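Local structure of protein YrdA (Escherichia coli, 3TIS) at residues A125-P130 with L140-P145; L111-I116 with V129-R134; G37-V42 with N58-S63; G46-V51 with M64-H69. The protein binds zinc between the subunits of its trimer and belongs to the gamma-class carbonic anhydrase family, whose activity it may share. The protein carries 1 engineered substitution. All blocks are in the same frame, centred on the assembly; numbering follows the deposited sequence.

Contact 1: residues A125-P130 with L140-P145; sequences AGSLVP and LYLGSP
The backbones run closest at Ser127 with Gly143 and Leu128 with Ser144, and one good hydrogen bond joins them, from Leu128 N to Gly143 O at 3.0 Å. The same oxygen takes a CA-H...O contact from Ser127 CA at 3.3 Å. Further on, Pro145 CA approaches Leu128 O at 3.4 Å. Gly143 has backbone angles that would drive a CB against the carbonyl oxygen of Leu142.

Leu128 and Ser144 meet by their side chains. With chi1 at -179°, Ser144 OG points away from its own N and comes against Leu128 CB at 3.3 Å. Pro145 follows a cis peptide bond. Its ring crosses that of Pro130 at about a right angle, with Pro145 CB on Pro130 CG at 3.6 Å. At the other end, the CD1 branch of Leu142 lies against Ser127 OG at 3.6 Å. Ser127 OG is bonded to Gly124 O and takes a weak bond from Gly143 N at 3.5 Å. A water also links Gly143 N, weakly, to Ala125 O.

This contact lies at the C-terminal end of a left-handed parallel beta-helix. Ala125 packs on Leu112 of the second subunit. Segment 125-130 is bonded to strand 110-111 through Ile110 and to Val146 of strand 146-151, the antiparallel partner of strand 139-143.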
loop_
_atom_site.group_PDB
_atom_site.type_symbol
_atom_site.label_atom_id
_atom_site.label_comp_id
_atom_site.label_asym_id
_atom_site.label_seq_id
_atom_site.Cartn_x
_atom_site.Cartn_y
_atom_site.Cartn_z
ATOM N N ALA B 125 -1.560 13.581 -5.182
ATOM C CA ALA B 125 -1.728 12.159 -4.925
ATOM C C ALA B 125 -1.131 11.313 -6.047
ATOM O O ALA B 125 -1.107 11.722 -7.206
ATOM C CB ALA B 125 -3.207 11.838 -4.761
ATOM N N GLY B 126 -0.644 10.131 -5.683
ATOM C CA GLY B 126 -0.072 9.220 -6.656
ATOM C C GLY B 126 1.182 9.699 -7.358
ATOM O O GLY B 126 1.513 9.190 -8.427
ATOM N N SER B 127 1.885 10.662 -6.770
ATOM C CA SER B 127 3.110 11.187 -7.375
ATOM C C SER B 127 4.342 10.349 -7.028
ATOM O O SER B 127 4.332 9.566 -6.079
ATOM C CB SER B 127 3.354 12.634 -6.925
ATOM O OG SER B 127 2.264 13.473 -7.261
ATOM N N LEU B 128 5.401 10.530 -7.810
ATOM C CA LEU B 128 6.657 9.826 -7.591
ATOM C C LEU B 128 7.772 10.867 -7.557
ATOM O O LEU B 128 7.993 11.589 -8.529
ATOM C CB LEU B 128 6.910 8.808 -8.723
ATOM C CG LEU B 128 8.154 7.900 -8.719
ATOM C CD1 LEU B 128 9.417 8.725 -8.916
ATOM C CD2 LEU B 128 8.226 7.115 -7.418
ATOM N N VAL B 129 8.460 10.950 -6.425
ATOM C CA VAL B 129 9.559 11.888 -6.276
ATOM C C VAL B 129 10.859 11.099 -6.392
ATOM O O VAL B 129 11.190 10.295 -5.522
ATOM C CB VAL B 129 9.497 12.614 -4.918
ATOM C CG1 VAL B 129 10.706 13.515 -4.749
ATOM C CG2 VAL B 129 8.240 13.448 -4.845
ATOM N N PRO B 130 11.604 11.314 -7.490
ATOM C CA PRO B 130 12.880 10.659 -7.797
ATOM C C PRO B 130 13.932 10.879 -6.714
ATOM O O PRO B 130 13.850 11.838 -5.938
ATOM C CB PRO B 130 13.294 11.307 -9.113
ATOM C CG PRO B 130 12.005 11.723 -9.722
ATOM C CD PRO B 130 11.257 12.276 -8.548
ATOM N N LEU B 140 3.568 23.534 -5.990
ATOM C CA LEU B 140 2.729 22.347 -6.100
ATOM C C LEU B 140 3.383 21.445 -7.132
ATOM O O LEU B 140 3.677 21.883 -8.246
ATOM C CB LEU B 140 1.326 22.709 -6.586
ATOM C CG LEU B 140 0.521 21.545 -7.172
ATOM C CD1 LEU B 140 0.251 20.509 -6.091
ATOM C CD2 LEU B 140 -0.786 22.064 -7.761
ATOM N N TYR B 141 3.616 20.193 -6.767
ATOM C CA TYR B 141 4.231 19.248 -7.687
ATOM C C TYR B 141 3.277 18.093 -7.897
ATOM O O TYR B 141 2.558 17.701 -6.980
ATOM C CB TYR B 141 5.556 18.725 -7.124
ATOM C CG TYR B 141 6.597 19.792 -6.884
ATOM C CD1 TYR B 141 6.482 20.683 -5.817
ATOM C CD2 TYR B 141 7.692 19.923 -7.733
ATOM C CE1 TYR B 141 7.431 21.681 -5.603
ATOM C CE2 TYR B 141 8.647 20.916 -7.532
ATOM C CZ TYR B 141 8.512 21.793 -6.468
ATOM O OH TYR B 141 9.448 22.788 -6.283
ATOM N N LEU B 142 3.274 17.544 -9.103
ATOM C CA LEU B 142 2.395 16.428 -9.416
ATOM C C LEU B 142 2.990 15.602 -10.544
ATOM O O LEU B 142 3.780 16.108 -11.342
ATOM C CB LEU B 142 1.015 16.949 -9.830
ATOM C CG LEU B 142 -0.020 15.933 -10.327
ATOM C CD1 LEU B 142 -0.410 14.973 -9.208
ATOM C CD2 LEU B 142 -1.238 16.677 -10.820
ATOM N N GLY B 143 2.618 14.327 -10.595
ATOM C CA GLY B 143 3.111 13.461 -11.649
ATOM C C GLY B 143 4.071 12.369 -11.218
ATOM O O GLY B 143 4.535 12.326 -10.075
ATOM N N SER B 144 4.367 11.481 -12.161
ATOM C CA SER B 144 5.267 10.368 -11.931
ATOM C C SER B 144 6.194 10.227 -13.139
ATOM O O SER B 144 5.832 9.630 -14.155
ATOM C CB SER B 144 4.459 9.084 -11.728
ATOM O OG SER B 144 5.315 7.985 -11.487
ATOM N N PRO B 145 7.402 10.801 -13.052
ATOM C CA PRO B 145 7.931 11.558 -11.911
ATOM C C PRO B 145 7.284 12.937 -11.800
ATOM O O PRO B 145 6.853 13.508 -12.800
ATOM C CB PRO B 145 9.416 11.644 -12.226
ATOM C CG PRO B 145 9.403 11.794 -13.716
ATOM C CD PRO B 145 8.396 10.736 -14.136
HETATM O O HOH W 1 0.568 12.045 -10.006
#

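Contact 2: residues L111-I116 with V129-R134; sequences LLDGAI and VPQNKR
Leu111 and Val129 meet on successive coils of a left-handed parallel beta-helix, the hexapeptide-repeat fold. Two type II turns, Leu112 to Ala115 and Pro130 to Lys133, stack on each other here. The Val129 branches diverge: CG1, anti to the backbone N (chi1 176°), touches Ala115 CB at 3.6 Å, while CG2 meets Leu111 CG at 3.7 Å. The Leu111 and Val129 side chains are set aslant.

Backbone bonds from Leu112 N to Val129 O, Asn132 N to Asp113 O (2.9 Å) and Ile116 N to Lys133 O (2.8 Å) hold the turns in step. In the turns, Asp113 and Gln131 lie alongside and point the same way. Their carboxylate and amide planes stand 87° apart, and Asp113 OD2 is 3.7 Å from Gln131 NE2. Asp113 OD1 instead bonds to Thr68 OG1 and to ND1 of the zinc ligand His95, so it probably helps to set that ring. Gly114 faces Asn132, whose OD1 lies 3.6 Å from Gly114 CA; a CB on Gly114 would clash with it. Leu112 packs on Met107 of the third subunit.

Arg134 bends at chi3 (-83°) and forms a salt bridge with Glu118. This brings one guanidinium face over Ile116 CG2, toward the rim, and sets Arg134 NH2 3.6 Å from Ile116 CD1.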
loop_
_atom_site.group_PDB
_atom_site.type_symbol
_atom_site.label_atom_id
_atom_site.label_comp_id
_atom_site.label_asym_id
_atom_site.label_seq_id
_atom_site.Cartn_x
_atom_site.Cartn_y
_atom_site.Cartn_z
ATOM N N LEU B 111 8.110 8.838 -2.208
ATOM C CA LEU B 111 9.256 9.734 -2.155
ATOM C C LEU B 111 10.476 8.872 -1.898
ATOM O O LEU B 111 10.559 8.190 -0.878
ATOM C CB LEU B 111 9.090 10.777 -1.040
ATOM C CG LEU B 111 8.318 12.055 -1.406
ATOM C CD1 LEU B 111 6.905 11.702 -1.839
ATOM C CD2 LEU B 111 8.300 13.005 -0.212
ATOM N N LEU B 112 11.418 8.898 -2.834
ATOM C CA LEU B 112 12.620 8.090 -2.715
ATOM C C LEU B 112 13.790 8.775 -2.006
ATOM O O LEU B 112 13.761 9.971 -1.705
ATOM C CB LEU B 112 13.046 7.608 -4.101
ATOM C CG LEU B 112 11.969 6.798 -4.830
ATOM C CD1 LEU B 112 12.440 6.449 -6.234
ATOM C CD2 LEU B 112 11.641 5.534 -4.041
ATOM N N ASP B 113 14.824 7.981 -1.756
ATOM C CA ASP B 113 16.027 8.400 -1.061
ATOM C C ASP B 113 16.722 9.640 -1.611
ATOM O O ASP B 113 16.876 9.800 -2.826
ATOM C CB ASP B 113 17.003 7.223 -1.042
ATOM C CG ASP B 113 16.348 5.947 -0.548
ATOM O OD1 ASP B 113 16.357 5.696 0.675
ATOM O OD2 ASP B 113 15.796 5.206 -1.385
ATOM N N GLY B 114 17.143 10.511 -0.698
ATOM C CA GLY B 114 17.847 11.716 -1.088
ATOM C C GLY B 114 16.953 12.866 -1.490
ATOM O O GLY B 114 17.424 13.995 -1.655
ATOM N N ALA B 115 15.663 12.603 -1.657
ATOM C CA ALA B 115 14.756 13.672 -2.044
ATOM C C ALA B 115 14.659 14.667 -0.903
ATOM O O ALA B 115 14.717 14.285 0.262
ATOM C CB ALA B 115 13.387 13.113 -2.362
ATOM N N ILE B 116 14.528 15.945 -1.242
ATOM C CA ILE B 116 14.406 16.987 -0.231
ATOM C C ILE B 116 13.203 17.863 -0.552
ATOM O O ILE B 116 13.152 18.478 -1.614
ATOM C CB ILE B 116 15.661 17.880 -0.181
ATOM C CG1 ILE B 116 16.895 17.030 0.120
ATOM C CG2 ILE B 116 15.474 18.972 0.865
ATOM C CD1 ILE B 116 18.184 17.832 0.225
ATOM N N VAL B 129 8.460 10.950 -6.425
ATOM C CA VAL B 129 9.559 11.888 -6.276
ATOM C C VAL B 129 10.859 11.099 -6.392
ATOM O O VAL B 129 11.190 10.295 -5.522
ATOM C CB VAL B 129 9.497 12.614 -4.918
ATOM C CG1 VAL B 129 10.706 13.515 -4.749
ATOM C CG2 VAL B 129 8.240 13.448 -4.845
ATOM N N PRO B 130 11.604 11.314 -7.490
ATOM C CA PRO B 130 12.880 10.659 -7.797
ATOM C C PRO B 130 13.932 10.879 -6.714
ATOM O O PRO B 130 13.850 11.838 -5.938
ATOM C CB PRO B 130 13.294 11.307 -9.113
ATOM C CG PRO B 130 12.005 11.723 -9.722
ATOM C CD PRO B 130 11.257 12.276 -8.548
ATOM N N GLN B 131 14.924 9.998 -6.674
ATOM C CA GLN B 131 15.990 10.107 -5.690
ATOM C C GLN B 131 16.716 11.426 -5.874
ATOM O O GLN B 131 16.854 11.913 -6.999
ATOM C CB GLN B 131 16.994 8.970 -5.850
ATOM C CG GLN B 131 16.394 7.583 -5.794
ATOM C CD GLN B 131 17.460 6.514 -5.679
ATOM O OE1 GLN B 131 18.455 6.540 -6.402
ATOM N NE2 GLN B 131 17.257 5.565 -4.772
ATOM N N ASN B 132 17.173 11.994 -4.763
ATOM C CA ASN B 132 17.907 13.253 -4.764
ATOM C C ASN B 132 17.160 14.396 -5.437
ATOM O O ASN B 132 17.768 15.382 -5.837
ATOM C CB ASN B 132 19.265 13.067 -5.445
ATOM C CG ASN B 132 20.076 11.947 -4.825
ATOM O OD1 ASN B 132 20.389 11.976 -3.632
ATOM N ND2 ASN B 132 20.419 10.948 -5.631
ATOM N N LYS B 133 15.845 14.263 -5.571
ATOM C CA LYS B 133 15.049 15.321 -6.183
ATOM C C LYS B 133 14.714 16.339 -5.105
ATOM O O LYS B 133 14.249 15.970 -4.032
ATOM C CB LYS B 133 13.750 14.757 -6.764
ATOM C CG LYS B 133 12.883 15.788 -7.484
ATOM C CD LYS B 133 13.526 16.218 -8.793
ATOM C CE LYS B 133 12.625 17.148 -9.584
ATOM N NZ LYS B 133 13.234 17.471 -10.906
ATOM N N ARG B 134 14.963 17.612 -5.385
ATOM C CA ARG B 134 14.670 18.678 -4.433
ATOM C C ARG B 134 13.418 19.430 -4.860
ATOM O O ARG B 134 13.305 19.845 -6.013
ATOM C CB ARG B 134 15.846 19.660 -4.347
ATOM C CG ARG B 134 15.553 20.932 -3.551
ATOM C CD ARG B 134 16.773 21.856 -3.504
ATOM N NE ARG B 134 17.712 21.487 -2.450
ATOM C CZ ARG B 134 17.565 21.811 -1.169
ATOM N NH1 ARG B 134 16.514 22.518 -0.777
ATOM N NH2 ARG B 134 18.466 21.422 -0.275
#

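Contact 3: residues G37-V42 with N58-S63; sequences GIWPLV and NIQDGS
Gly37 pairs with Asn58 and Ile38 with Ile59 in parallel register, through bonds from Ile59 N to Gly37 O and from Trp39 N to Ile59 O (3.1 Å). Past the strands, Gly62 N, in the type II turn from Gln60 to Ser63, bonds across to Pro40 O at 3.0 Å.

Ile38 and Ile59 lie side by side, pointing the same way, with Ile38 CD1 on Ile59 CG1 at 3.6 Å. Val42 comes at about a right angle to Ile59, and its CG1 touches Ile59 CG2 at 3.7 Å. The other branch, CG2, rests on Gln60 O, an oxygen already gripped by Ser63 N and Ser63 OG. The Trp39 ring has Ile59 O at its edge, in plane, 3.2 Å from Trp39 CD1. Gln60 NE2 gives a nearly straight bond to Asn58 OD1 (3.1 Å, 179°), which helps to fix the turn of both amides; Asn58 ND2 is also bonded to Thr87 OG1.

Asp61 runs alongside Pro40, with its OD2 3.4 Å from Pro40 CD. Its OD1 makes a salt bridge with Arg45 of the second subunit. Cut back to an alanine, this position is likely to deprive that Arg45 of its carboxylate across the interface and to open a gap beside the Pro40 ring.

The contact forms a corner of the left-handed beta-helix, flanked by strands 19-20 and 87-88. Helix 154-175 covers it: Trp39 meets Tyr167 with ring planes at about 90° and Tyr174 edge-to-face.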
loop_
_atom_site.group_PDB
_atom_site.type_symbol
_atom_site.label_atom_id
_atom_site.label_comp_id
_atom_site.label_asym_id
_atom_site.label_seq_id
_atom_site.Cartn_x
_atom_site.Cartn_y
_atom_site.Cartn_z
ATOM N N GLY B 37 0.458 12.033 15.070
ATOM C CA GLY B 37 -0.556 10.993 15.046
ATOM C C GLY B 37 -0.262 9.924 14.008
ATOM O O GLY B 37 -0.136 10.232 12.820
ATOM N N ILE B 38 -0.135 8.674 14.454
ATOM C CA ILE B 38 0.128 7.548 13.559
ATOM C C ILE B 38 -1.178 6.773 13.406
ATOM O O ILE B 38 -1.679 6.199 14.372
ATOM C CB ILE B 38 1.208 6.590 14.130
ATOM C CG1 ILE B 38 2.478 7.368 14.483
ATOM C CG2 ILE B 38 1.551 5.519 13.098
ATOM C CD1 ILE B 38 3.124 8.059 13.308
ATOM N N TRP B 39 -1.720 6.756 12.191
ATOM C CA TRP B 39 -2.982 6.081 11.924
ATOM C C TRP B 39 -2.873 4.571 11.636
ATOM O O TRP B 39 -1.782 4.012 11.628
ATOM C CB TRP B 39 -3.713 6.837 10.807
ATOM C CG TRP B 39 -4.026 8.248 11.239
ATOM C CD1 TRP B 39 -3.163 9.316 11.258
ATOM C CD2 TRP B 39 -5.239 8.707 11.853
ATOM N NE1 TRP B 39 -3.762 10.402 11.855
ATOM C CE2 TRP B 39 -5.035 10.057 12.230
ATOM C CE3 TRP B 39 -6.477 8.109 12.126
ATOM C CZ2 TRP B 39 -6.023 10.817 12.869
ATOM C CZ3 TRP B 39 -7.461 8.865 12.763
ATOM C CH2 TRP B 39 -7.224 10.206 13.127
ATOM N N PRO B 40 -4.013 3.892 11.410
ATOM C CA PRO B 40 -4.047 2.447 11.137
ATOM C C PRO B 40 -3.192 1.859 10.005
ATOM O O PRO B 40 -3.007 2.459 8.945
ATOM C CB PRO B 40 -5.535 2.172 10.916
ATOM C CG PRO B 40 -6.195 3.189 11.771
ATOM C CD PRO B 40 -5.383 4.432 11.500
ATOM N N LEU B 41 -2.696 0.652 10.260
ATOM C CA LEU B 41 -1.888 -0.101 9.316
ATOM C C LEU B 41 -0.742 0.692 8.707
ATOM O O LEU B 41 -0.550 0.724 7.489
ATOM C CB LEU B 41 -2.783 -0.685 8.220
ATOM C CG LEU B 41 -3.979 -1.515 8.723
ATOM C CD1 LEU B 41 -4.661 -2.174 7.526
ATOM C CD2 LEU B 41 -3.532 -2.578 9.732
ATOM N N VAL B 42 0.030 1.332 9.574
ATOM C CA VAL B 42 1.180 2.096 9.137
ATOM C C VAL B 42 2.418 1.413 9.702
ATOM O O VAL B 42 2.377 0.866 10.801
ATOM C CB VAL B 42 1.109 3.542 9.663
ATOM C CG1 VAL B 42 2.404 4.291 9.327
ATOM C CG2 VAL B 42 -0.114 4.251 9.059
ATOM N N ASN B 58 1.042 14.316 10.803
ATOM C CA ASN B 58 0.197 13.135 10.764
ATOM C C ASN B 58 0.622 12.168 9.666
ATOM O O ASN B 58 0.861 12.570 8.527
ATOM C CB ASN B 58 -1.281 13.537 10.591
ATOM C CG ASN B 58 -1.539 14.319 9.308
ATOM O OD1 ASN B 58 -1.607 13.745 8.224
ATOM N ND2 ASN B 58 -1.675 15.636 9.429
ATOM N N ILE B 59 0.738 10.895 10.033
ATOM C CA ILE B 59 1.113 9.834 9.108
ATOM C C ILE B 59 -0.165 9.019 8.911
ATOM O O ILE B 59 -0.558 8.231 9.779
ATOM C CB ILE B 59 2.215 8.925 9.706
ATOM C CG1 ILE B 59 3.417 9.769 10.145
ATOM C CG2 ILE B 59 2.673 7.911 8.665
ATOM C CD1 ILE B 59 4.092 10.529 9.018
ATOM N N GLN B 60 -0.808 9.218 7.765
ATOM C CA GLN B 60 -2.070 8.551 7.468
ATOM C C GLN B 60 -2.063 7.065 7.108
ATOM O O GLN B 60 -1.041 6.502 6.700
ATOM C CB GLN B 60 -2.814 9.355 6.409
ATOM C CG GLN B 60 -3.414 10.626 6.978
ATOM C CD GLN B 60 -3.950 11.553 5.912
ATOM O OE1 GLN B 60 -4.716 11.141 5.043
ATOM N NE2 GLN B 60 -3.559 12.819 5.981
ATOM N N ASP B 61 -3.239 6.458 7.281
ATOM C CA ASP B 61 -3.505 5.033 7.058
ATOM C C ASP B 61 -2.733 4.360 5.921
ATOM O O ASP B 61 -2.721 4.841 4.789
ATOM C CB ASP B 61 -5.011 4.813 6.814
ATOM C CG ASP B 61 -5.899 5.700 7.692
ATOM O OD1 ASP B 61 -5.788 6.939 7.602
ATOM O OD2 ASP B 61 -6.722 5.161 8.463
ATOM N N GLY B 62 -2.100 3.231 6.235
ATOM C CA GLY B 62 -1.372 2.475 5.232
ATOM C C GLY B 62 -0.037 3.015 4.759
ATOM O O GLY B 62 0.564 2.445 3.848
ATOM N N SER B 63 0.436 4.106 5.357
ATOM C CA SER B 63 1.721 4.670 4.961
ATOM C C SER B 63 2.862 3.723 5.338
ATOM O O SER B 63 2.730 2.884 6.239
ATOM C CB SER B 63 1.938 6.034 5.623
ATOM O OG SER B 63 1.118 7.019 5.019
#

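Contact 4: residues G46-V51 with M64-H69; sequences GDVHYV and MLHVTH. With ZN (zinc ion), chain E.
His66 meets Asp47 by the edge of its ring: NE2 gives a hydrogen bond to Asp47 OD2 (3.1 Å, 154°). The oxygen lies in the ring plane and is met on its syn side. Ring and carboxylate planes are 68° apart. ND1, elsewhere on the ring edge, binds the zinc ion at 2.2 Å. The His49 ring has Thr68 O near its plane, 3.5 Å from His49 CD2. Tyr50 N bonds to its ND1, and its NE2 to Asp76 O.

The metal sits between subunits of the left-handed beta-helix trimer, as in gamma-class carbonic anhydrases. His95 of the same chain, His90 of the third subunit and a water (2.4 Å from the zinc) join His66 around it. Asp47 is thus a second-shell residue; its OD1 forms a salt bridge with Arg45 and a hydrogen bond with Tyr174 OH of the third subunit. With an alanine here, His66 NE2 would probably lose this acceptor, its ring would be less firmly fixed, and Arg45 would lose one carboxylate partner.

Val67 packs against this corner of the chain. Its CG2 touches His49 CB at 3.4 Å and Val48 CG2 at 3.6 Å. Its CG1 meets Val51 CG2 at 3.9 Å. Val48 CB also rests on His69 CB at 3.6 Å.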
loop_
_atom_site.group_PDB
_atom_site.type_symbol
_atom_site.label_atom_id
_atom_site.label_comp_id
_atom_site.label_asym_id
_atom_site.label_seq_id
_atom_site.Cartn_x
_atom_site.Cartn_y
_atom_site.Cartn_z
ATOM N N GLY B 46 12.711 2.359 11.635
ATOM C CA GLY B 46 13.953 3.107 11.696
ATOM C C GLY B 46 15.036 2.206 12.256
ATOM O O GLY B 46 15.625 2.508 13.295
ATOM N N ASP B 47 15.305 1.104 11.561
ATOM C CA ASP B 47 16.298 0.137 12.012
ATOM C C ASP B 47 17.727 0.377 11.536
ATOM O O ASP B 47 18.623 0.567 12.356
ATOM C CB ASP B 47 15.844 -1.287 11.648
ATOM C CG ASP B 47 15.453 -1.435 10.183
ATOM O OD1 ASP B 47 14.857 -2.470 9.835
ATOM O OD2 ASP B 47 15.744 -0.538 9.372
ATOM N N VAL B 48 17.953 0.371 10.227
ATOM C CA VAL B 48 19.299 0.589 9.702
ATOM C C VAL B 48 19.686 2.069 9.729
ATOM O O VAL B 48 20.806 2.439 9.384
ATOM C CB VAL B 48 19.444 0.022 8.264
ATOM C CG1 VAL B 48 19.295 -1.492 8.294
ATOM C CG2 VAL B 48 18.405 0.636 7.344
ATOM N N HIS B 49 18.749 2.909 10.142
ATOM C CA HIS B 49 18.992 4.344 10.254
ATOM C C HIS B 49 17.818 4.939 11.020
ATOM O O HIS B 49 16.810 4.271 11.224
ATOM C CB HIS B 49 19.121 4.992 8.874
ATOM C CG HIS B 49 20.252 5.966 8.778
ATOM N ND1 HIS B 49 20.402 7.021 9.653
ATOM C CD2 HIS B 49 21.310 6.027 7.934
ATOM C CE1 HIS B 49 21.504 7.687 9.355
ATOM N NE2 HIS B 49 22.073 7.104 8.315
ATOM N N TYR B 50 17.933 6.191 11.440
ATOM C CA TYR B 50 16.868 6.807 12.221
ATOM C C TYR B 50 15.741 7.454 11.422
ATOM O O TYR B 50 15.886 7.750 10.234
ATOM C CB TYR B 50 17.473 7.845 13.182
ATOM C CG TYR B 50 18.015 9.101 12.516
ATOM C CD1 TYR B 50 17.160 10.145 12.145
ATOM C CD2 TYR B 50 19.378 9.239 12.244
ATOM C CE1 TYR B 50 17.650 11.294 11.518
ATOM C CE2 TYR B 50 19.878 10.386 11.615
ATOM C CZ TYR B 50 19.008 11.407 11.255
ATOM O OH TYR B 50 19.489 12.533 10.622
ATOM N N VAL B 51 14.610 7.653 12.096
ATOM C CA VAL B 51 13.441 8.304 11.513
ATOM C C VAL B 51 12.983 9.356 12.514
ATOM O O VAL B 51 12.564 9.024 13.624
ATOM C CB VAL B 51 12.281 7.324 11.270
ATOM C CG1 VAL B 51 11.025 8.100 10.859
ATOM C CG2 VAL B 51 12.658 6.335 10.184
ATOM N N MET B 64 3.987 3.868 4.646
ATOM C CA MET B 64 5.143 3.021 4.894
ATOM C C MET B 64 6.395 3.899 4.924
ATOM O O MET B 64 6.695 4.597 3.960
ATOM C CB MET B 64 5.231 1.964 3.785
ATOM C CG MET B 64 5.987 0.702 4.160
ATOM S SD MET B 64 7.763 0.966 4.446
ATOM C CE MET B 64 7.912 0.399 6.173
ATOM N N LEU B 65 7.112 3.880 6.045
ATOM C CA LEU B 65 8.319 4.699 6.184
ATOM C C LEU B 65 9.564 3.881 6.496
ATOM O O LEU B 65 9.590 3.104 7.451
ATOM C CB LEU B 65 8.140 5.756 7.285
ATOM C CG LEU B 65 7.230 6.950 7.022
ATOM C CD1 LEU B 65 5.799 6.484 6.770
ATOM C CD2 LEU B 65 7.271 7.872 8.230
ATOM N N HIS B 66 10.603 4.073 5.693
ATOM C CA HIS B 66 11.844 3.360 5.904
ATOM C C HIS B 66 13.045 4.214 5.527
ATOM O O HIS B 66 12.905 5.360 5.121
ATOM C CB HIS B 66 11.864 2.057 5.100
ATOM C CG HIS B 66 12.920 1.097 5.554
ATOM N ND1 HIS B 66 13.477 0.151 4.724
ATOM C CD2 HIS B 66 13.536 0.953 6.751
ATOM C CE1 HIS B 66 14.394 -0.531 5.386
ATOM N NE2 HIS B 66 14.451 -0.063 6.619
ATOM N N VAL B 67 14.229 3.635 5.655
ATOM C CA VAL B 67 15.472 4.330 5.362
ATOM C C VAL B 67 16.432 3.393 4.660
ATOM O O VAL B 67 16.105 2.231 4.419
ATOM C CB VAL B 67 16.141 4.790 6.661
ATOM C CG1 VAL B 67 15.289 5.849 7.348
ATOM C CG2 VAL B 67 16.332 3.590 7.576
ATOM N N THR B 68 17.618 3.901 4.342
ATOM C CA THR B 68 18.652 3.107 3.685
ATOM C C THR B 68 19.867 3.032 4.602
ATOM O O THR B 68 20.229 4.020 5.239
ATOM C CB THR B 68 19.076 3.736 2.347
ATOM O OG1 THR B 68 17.974 3.692 1.434
ATOM C CG2 THR B 68 20.267 2.975 1.740
ATOM N N HIS B 69 20.497 1.862 4.658
ATOM C CA HIS B 69 21.665 1.636 5.514
ATOM C C HIS B 69 22.957 2.303 5.014
ATOM O O HIS B 69 23.123 2.550 3.820
ATOM C CB HIS B 69 21.901 0.130 5.660
ATOM C CG HIS B 69 22.394 -0.522 4.405
ATOM N ND1 HIS B 69 23.720 -0.835 4.202
ATOM C CD2 HIS B 69 21.745 -0.872 3.270
ATOM C CE1 HIS B 69 23.867 -1.352 2.995
ATOM N NE2 HIS B 69 22.685 -1.385 2.409
HETATM ZN ZN ZN E . 13.619 0.275 2.549
HETATM O O HOH W 2 14.862 -1.653 1.834
#

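In the fold
Contact 3 is the buried one, contacts 2 and 4 are partly buried, and contact 1 lies at the surface near the C-terminal end of the beta-helix. Contacts 1 and 2 share Val129 and Pro130, so one chain segment serves both. Contacts 1 and 3 reach the same sheet. Contacts 3 and 4 alternate along the chain and touch where Ile59 CG2 meets Leu65 CD1. Contact 4 touches contact 2 at Thr68 and Asp113. The chemistry follows place: contact 3 combines apolar packing with a charge pair to another subunit, contact 4 supplies a zinc ligand, contact 2 stacks turns, and contact 1 relies mainly on backbone, serine and proline.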